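Local coordinates for protein aryl acylamidase (bacterium CSBL00001, PDB 4YJ6) that probably hydrolyses the amide bond of aryl acylamides, as a member of the amidase signature enzyme family, at residues G98-L103 with I342-E347; S445-L450 with S481-Y486. All blocks are in the same frame, centred on the assembly; numbering follows the deposited sequence.

Contact 1 of 2, residues G98-L103 with I342-E347; sequences GGIRAL and IDLYGE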
loop_
_atom_site.group_PDB
_atom_site.type_symbol
_atom_site.label_atom_id
_atom_site.label_comp_id
_atom_site.label_asym_id
_atom_site.label_seq_id
_atom_site.Cartn_x
_atom_site.Cartn_y
_atom_site.Cartn_z
ATOM N N GLY A 98 3.868 4.783 -12.985
ATOM C CA GLY A 98 3.754 3.337 -13.086
ATOM C C GLY A 98 4.172 2.771 -14.438
ATOM O O GLY A 98 3.523 1.874 -14.990
ATOM N N GLY A 99 5.254 3.298 -15.001
ATOM C CA GLY A 99 5.847 2.640 -16.151
ATOM C C GLY A 99 5.307 3.115 -17.485
ATOM O O GLY A 99 5.209 2.338 -18.435
ATOM N N ILE A 100 4.965 4.390 -17.580
ATOM C CA ILE A 100 4.609 4.966 -18.877
ATOM C C ILE A 100 5.887 5.416 -19.566
ATOM O O ILE A 100 6.520 6.372 -19.126
ATOM C CB ILE A 100 3.661 6.142 -18.721
ATOM C CG1 ILE A 100 2.348 5.670 -18.063
ATOM C CG2 ILE A 100 3.393 6.820 -20.091
ATOM C CD1 ILE A 100 1.340 6.798 -17.888
ATOM N N ARG A 101 6.272 4.697 -20.624
ATOM C CA ARG A 101 7.566 4.936 -21.289
ATOM C C ARG A 101 7.703 6.393 -21.750
ATOM O O ARG A 101 8.792 6.966 -21.673
ATOM C CB ARG A 101 7.738 3.979 -22.472
ATOM C CG ARG A 101 8.885 4.359 -23.394
ATOM C CD ARG A 101 8.977 3.368 -24.542
ATOM N NE ARG A 101 9.669 2.152 -24.137
ATOM C CZ ARG A 101 10.996 2.029 -24.144
ATOM N NH1 ARG A 101 11.760 3.054 -24.537
ATOM N NH2 ARG A 101 11.565 0.886 -23.759
ATOM N N ALA A 102 6.605 7.006 -22.210
ATOM C CA ALA A 102 6.660 8.367 -22.711
ATOM C C ALA A 102 7.079 9.367 -21.638
ATOM O O ALA A 102 7.482 10.488 -21.958
ATOM C CB ALA A 102 5.300 8.791 -23.284
ATOM N N LEU A 103 6.964 8.976 -20.371
ATOM C CA LEU A 103 7.312 9.889 -19.271
ATOM C C LEU A 103 8.702 9.636 -18.698
ATOM O O LEU A 103 9.040 10.205 -17.657
ATOM C CB LEU A 103 6.292 9.731 -18.122
ATOM C CG LEU A 103 4.873 10.175 -18.477
ATOM C CD1 LEU A 103 3.914 9.920 -17.279
ATOM C CD2 LEU A 103 4.907 11.634 -18.838
ATOM N N ILE A 342 2.959 15.587 -24.298
ATOM C CA ILE A 342 3.140 14.144 -24.227
ATOM C C ILE A 342 1.782 13.483 -24.409
ATOM O O ILE A 342 0.988 13.444 -23.481
ATOM C CB ILE A 342 3.757 13.708 -22.894
ATOM C CG1 ILE A 342 5.028 14.530 -22.645
ATOM C CG2 ILE A 342 4.068 12.211 -22.914
ATOM C CD1 ILE A 342 5.771 14.141 -21.400
ATOM N N ASP A 343 1.532 12.962 -25.605
ATOM C CA ASP A 343 0.174 12.605 -26.013
ATOM C C ASP A 343 -0.025 11.093 -25.902
ATOM O O ASP A 343 0.455 10.327 -26.744
ATOM C CB ASP A 343 -0.043 13.050 -27.461
ATOM C CG ASP A 343 -1.479 12.888 -27.928
ATOM O OD1 ASP A 343 -2.294 12.291 -27.195
ATOM O OD2 ASP A 343 -1.796 13.369 -29.039
ATOM N N LEU A 344 -0.734 10.676 -24.848
ATOM C CA LEU A 344 -0.990 9.268 -24.563
ATOM C C LEU A 344 -2.276 8.792 -25.244
ATOM O O LEU A 344 -2.606 7.612 -25.204
ATOM C CB LEU A 344 -1.069 9.061 -23.041
ATOM C CG LEU A 344 0.285 9.304 -22.370
ATOM C CD1 LEU A 344 0.147 9.639 -20.873
ATOM C CD2 LEU A 344 1.172 8.080 -22.576
ATOM N N TYR A 345 -3.004 9.707 -25.869
ATOM C CA TYR A 345 -4.161 9.320 -26.662
ATOM C C TYR A 345 -3.744 8.933 -28.084
ATOM O O TYR A 345 -4.381 8.096 -28.727
ATOM C CB TYR A 345 -5.148 10.466 -26.742
ATOM C CG TYR A 345 -5.948 10.714 -25.488
ATOM C CD1 TYR A 345 -7.059 9.926 -25.181
ATOM C CD2 TYR A 345 -5.624 11.760 -24.627
ATOM C CE1 TYR A 345 -7.803 10.161 -24.042
ATOM C CE2 TYR A 345 -6.371 12.005 -23.489
ATOM C CZ TYR A 345 -7.454 11.199 -23.205
ATOM O OH TYR A 345 -8.212 11.421 -22.086
ATOM N N GLY A 346 -2.684 9.570 -28.577
ATOM C CA GLY A 346 -2.255 9.405 -29.959
ATOM C C GLY A 346 -0.897 8.745 -30.088
ATOM O O GLY A 346 -0.779 7.526 -30.036
ATOM N N GLU A 347 0.140 9.561 -30.253
ATOM C CA GLU A 347 1.490 9.053 -30.496
ATOM C C GLU A 347 1.897 7.926 -29.547
ATOM O O GLU A 347 2.470 6.928 -29.973
ATOM C CB GLU A 347 2.521 10.182 -30.387
ATOM C CG GLU A 347 3.903 9.688 -30.759
ATOM C CD GLU A 347 4.964 10.768 -30.736
ATOM O OE1 GLU A 347 4.635 11.923 -30.372
ATOM O OE2 GLU A 347 6.124 10.432 -31.065
#
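I342 meets A102 and L103 with two different branches. Its CG2 methyl, anti to the backbone N (chi1 -52° sets CG1 beside that N), lies 3.7 Å from the CB of A102. The CD1 methyl at the end of the other branch reaches CD2 of L103, also at 3.7 Å. CD2 of L344 touches CG2 of I100 at 3.6 Å and, more loosely, CB of A102 at 4.2 Å. CB of A102 points into the notch between I342 and L344. With I342 cut back to an alanine, a gap would probably open beside A102, and the CD2 methyl of L103 would lose this partner. A backbone bond shapes one side, a side-chain carboxylate the other. L103 N binds I100 O at 2.9 Å in the turn that carries A102. OD1 of D343 accepts from Y345 N at 3.0 Å, from 30° out of the carboxylate plane, and more weakly from G346 N. Further out, A102 N bonds to D351 OD2, and I100 packs on Y136. A bound phosphate, probably from the crystallisation liquor, lies near A102. The contact joins two loops through apolar side chains, the second one bent by an Asx turn at D343.

Contact 2 of 2, residues S445-L450 with S481-Y486; sequences SVPAGL and SPWSQY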
loop_
_atom_site.group_PDB
_atom_site.type_symbol
_atom_site.label_atom_id
_atom_site.label_comp_id
_atom_site.label_asym_id
_atom_site.label_seq_id
_atom_site.Cartn_x
_atom_site.Cartn_y
_atom_site.Cartn_z
ATOM N N SER A 445 -3.694 -4.716 6.495
ATOM C CA SER A 445 -3.607 -6.124 6.138
ATOM C C SER A 445 -2.549 -6.789 7.028
ATOM O O SER A 445 -1.388 -6.385 7.008
ATOM C CB SER A 445 -3.256 -6.317 4.671
ATOM O OG SER A 445 -3.255 -7.724 4.372
ATOM N N VAL A 446 -2.965 -7.808 7.784
ATOM C CA VAL A 446 -2.058 -8.616 8.606
ATOM C C VAL A 446 -1.848 -10.005 7.981
ATOM O O VAL A 446 -2.804 -10.672 7.590
ATOM C CB VAL A 446 -2.555 -8.817 10.081
ATOM C CG1 VAL A 446 -2.568 -7.478 10.814
ATOM C CG2 VAL A 446 -3.962 -9.446 10.166
ATOM N N PRO A 447 -0.602 -10.464 7.931
ATOM C CA PRO A 447 -0.354 -11.789 7.349
ATOM C C PRO A 447 -1.077 -12.845 8.161
ATOM O O PRO A 447 -0.887 -12.914 9.373
ATOM C CB PRO A 447 1.183 -11.937 7.499
ATOM C CG PRO A 447 1.690 -10.481 7.341
ATOM C CD PRO A 447 0.636 -9.659 8.076
ATOM N N ALA A 448 -1.904 -13.650 7.495
ATOM C CA ALA A 448 -2.731 -14.625 8.207
ATOM C C ALA A 448 -2.192 -16.036 8.065
ATOM O O ALA A 448 -2.770 -16.952 8.636
ATOM C CB ALA A 448 -4.168 -14.570 7.673
ATOM N N GLY A 449 -1.133 -16.212 7.274
ATOM C CA GLY A 449 -0.597 -17.549 7.022
ATOM C C GLY A 449 -0.310 -17.821 5.560
ATOM O O GLY A 449 -0.342 -16.920 4.725
ATOM N N LEU A 450 -0.001 -19.082 5.230
ATOM C CA LEU A 450 0.250 -19.466 3.846
ATOM C C LEU A 450 -0.766 -20.513 3.378
ATOM O O LEU A 450 -1.239 -21.334 4.173
ATOM C CB LEU A 450 1.636 -20.098 3.691
ATOM C CG LEU A 450 2.830 -19.318 4.201
ATOM C CD1 LEU A 450 4.081 -20.192 4.031
ATOM C CD2 LEU A 450 2.953 -17.964 3.447
ATOM N N SER A 481 -0.189 -14.916 16.785
ATOM C CA SER A 481 -0.142 -15.641 15.519
ATOM C C SER A 481 0.940 -15.052 14.621
ATOM O O SER A 481 0.656 -14.442 13.587
ATOM C CB SER A 481 -1.529 -15.546 14.844
ATOM O OG SER A 481 -1.588 -16.247 13.591
ATOM N N PRO A 482 2.201 -15.230 15.020
ATOM C CA PRO A 482 3.301 -14.640 14.269
ATOM C C PRO A 482 3.397 -15.127 12.837
ATOM O O PRO A 482 3.001 -16.256 12.502
ATOM C CB PRO A 482 4.551 -15.053 15.058
ATOM C CG PRO A 482 4.116 -16.181 15.949
ATOM C CD PRO A 482 2.657 -15.949 16.228
ATOM N N TRP A 483 3.924 -14.244 11.992
ATOM C CA TRP A 483 4.150 -14.542 10.597
ATOM C C TRP A 483 5.628 -14.425 10.216
ATOM O O TRP A 483 5.987 -14.704 9.079
ATOM C CB TRP A 483 3.321 -13.617 9.699
ATOM C CG TRP A 483 3.653 -12.131 9.842
ATOM C CD1 TRP A 483 4.697 -11.451 9.265
ATOM C CD2 TRP A 483 2.894 -11.168 10.573
ATOM N NE1 TRP A 483 4.629 -10.109 9.605
ATOM C CE2 TRP A 483 3.539 -9.909 10.407
ATOM C CE3 TRP A 483 1.737 -11.241 11.362
ATOM C CZ2 TRP A 483 3.070 -8.737 11.010
ATOM C CZ3 TRP A 483 1.252 -10.062 11.950
ATOM C CH2 TRP A 483 1.937 -8.824 11.771
ATOM N N SER A 484 6.471 -14.041 11.163
ATOM C CA SER A 484 7.883 -13.804 10.825
ATOM C C SER A 484 8.569 -15.083 10.351
ATOM O O SER A 484 9.479 -15.041 9.535
ATOM C CB SER A 484 8.630 -13.214 12.027
ATOM O OG SER A 484 8.601 -14.136 13.095
ATOM N N GLN A 485 8.134 -16.238 10.872
ATOM C CA GLN A 485 8.757 -17.493 10.460
ATOM C C GLN A 485 8.598 -17.719 8.973
ATOM O O GLN A 485 9.437 -18.359 8.357
ATOM C CB GLN A 485 8.167 -18.698 11.227
ATOM C CG GLN A 485 6.740 -19.021 10.866
ATOM C CD GLN A 485 5.725 -18.229 11.667
ATOM O OE1 GLN A 485 6.062 -17.304 12.429
ATOM N NE2 GLN A 485 4.466 -18.620 11.534
ATOM N N TYR A 486 7.526 -17.207 8.365
ATOM C CA TYR A 486 7.333 -17.447 6.941
ATOM C C TYR A 486 8.379 -16.733 6.057
ATOM O O TYR A 486 8.560 -17.099 4.889
ATOM C CB TYR A 486 5.936 -17.018 6.501
ATOM C CG TYR A 486 4.807 -17.684 7.295
ATOM C CD1 TYR A 486 4.748 -19.064 7.456
ATOM C CD2 TYR A 486 3.819 -16.912 7.891
ATOM C CE1 TYR A 486 3.715 -19.660 8.199
ATOM C CE2 TYR A 486 2.787 -17.482 8.624
ATOM C CZ TYR A 486 2.746 -18.858 8.782
ATOM O OH TYR A 486 1.715 -19.385 9.510
HETATM O O HOH W 1 -0.138 -15.142 10.987
HETATM O O HOH W 2 -0.145 -17.902 10.659
HETATM O O HOH W 3 -0.128 -20.948 7.336
#
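P447 beds CB, CG and CD of its ring on one face of the W483 indole. Its CG stands 3.4 Å from the centroid of the five-membered ring, 6° off the normal, a CH-pi contact. CB of P447 sits 3.4 Å from CG of W483, and CD extends over the six-membered ring. A chi1 of 62°, with CG between the backbone N and carbonyl carbon, turns this face to P447. V446 adds a looser touch, CB to CZ3 of W483 at 4.4 Å. The second bump is L450. Its CG and CD1 lie over one face at the CG/CD1 side of the Y486 ring, CG 4.1 Å from the centroid, and NE2 of Q485 stands above the opposite face. CA of G449 approaches the ring obliquely, 3.7 Å from CE2 of Y486; the backbone angles here call for glycine. One water joins P447 O and S481 O; a second lies in plane at the edge of the Y486 ring, 2.6 Å from OH of Y486; a third accepts from L450 N. W483 NE1 bonds to R229 O. Strand 443-451 pairs with strand 454-462 in the large mixed sheet, V446 also touches helix 467-480, and the 481-486 turn leads from that helix to helix 488-491.

Overall arrangement
From the N terminus, the chain passes through strand 80-84 before reaching 98-103, in the loop leading to helix 115-122. Contact 1 closes a long loop of 238 residues when the chain returns after helix 315-339. It ties two connecting loops together near the edge of the molecule. The chain then runs through helices 354-363 and 368-389 and strand 394-398 to strand 443-451. Contact 2 closes a much shorter loop of 30 residues, which holds strand 454-462 and helix 467-480. It ties the large mixed sheet to the C-terminal turn. The two loops follow in series, neither nesting nor crossing. The centres of contacts 1 and 2 are about 39 Å apart, on opposite sides of the chain's centre.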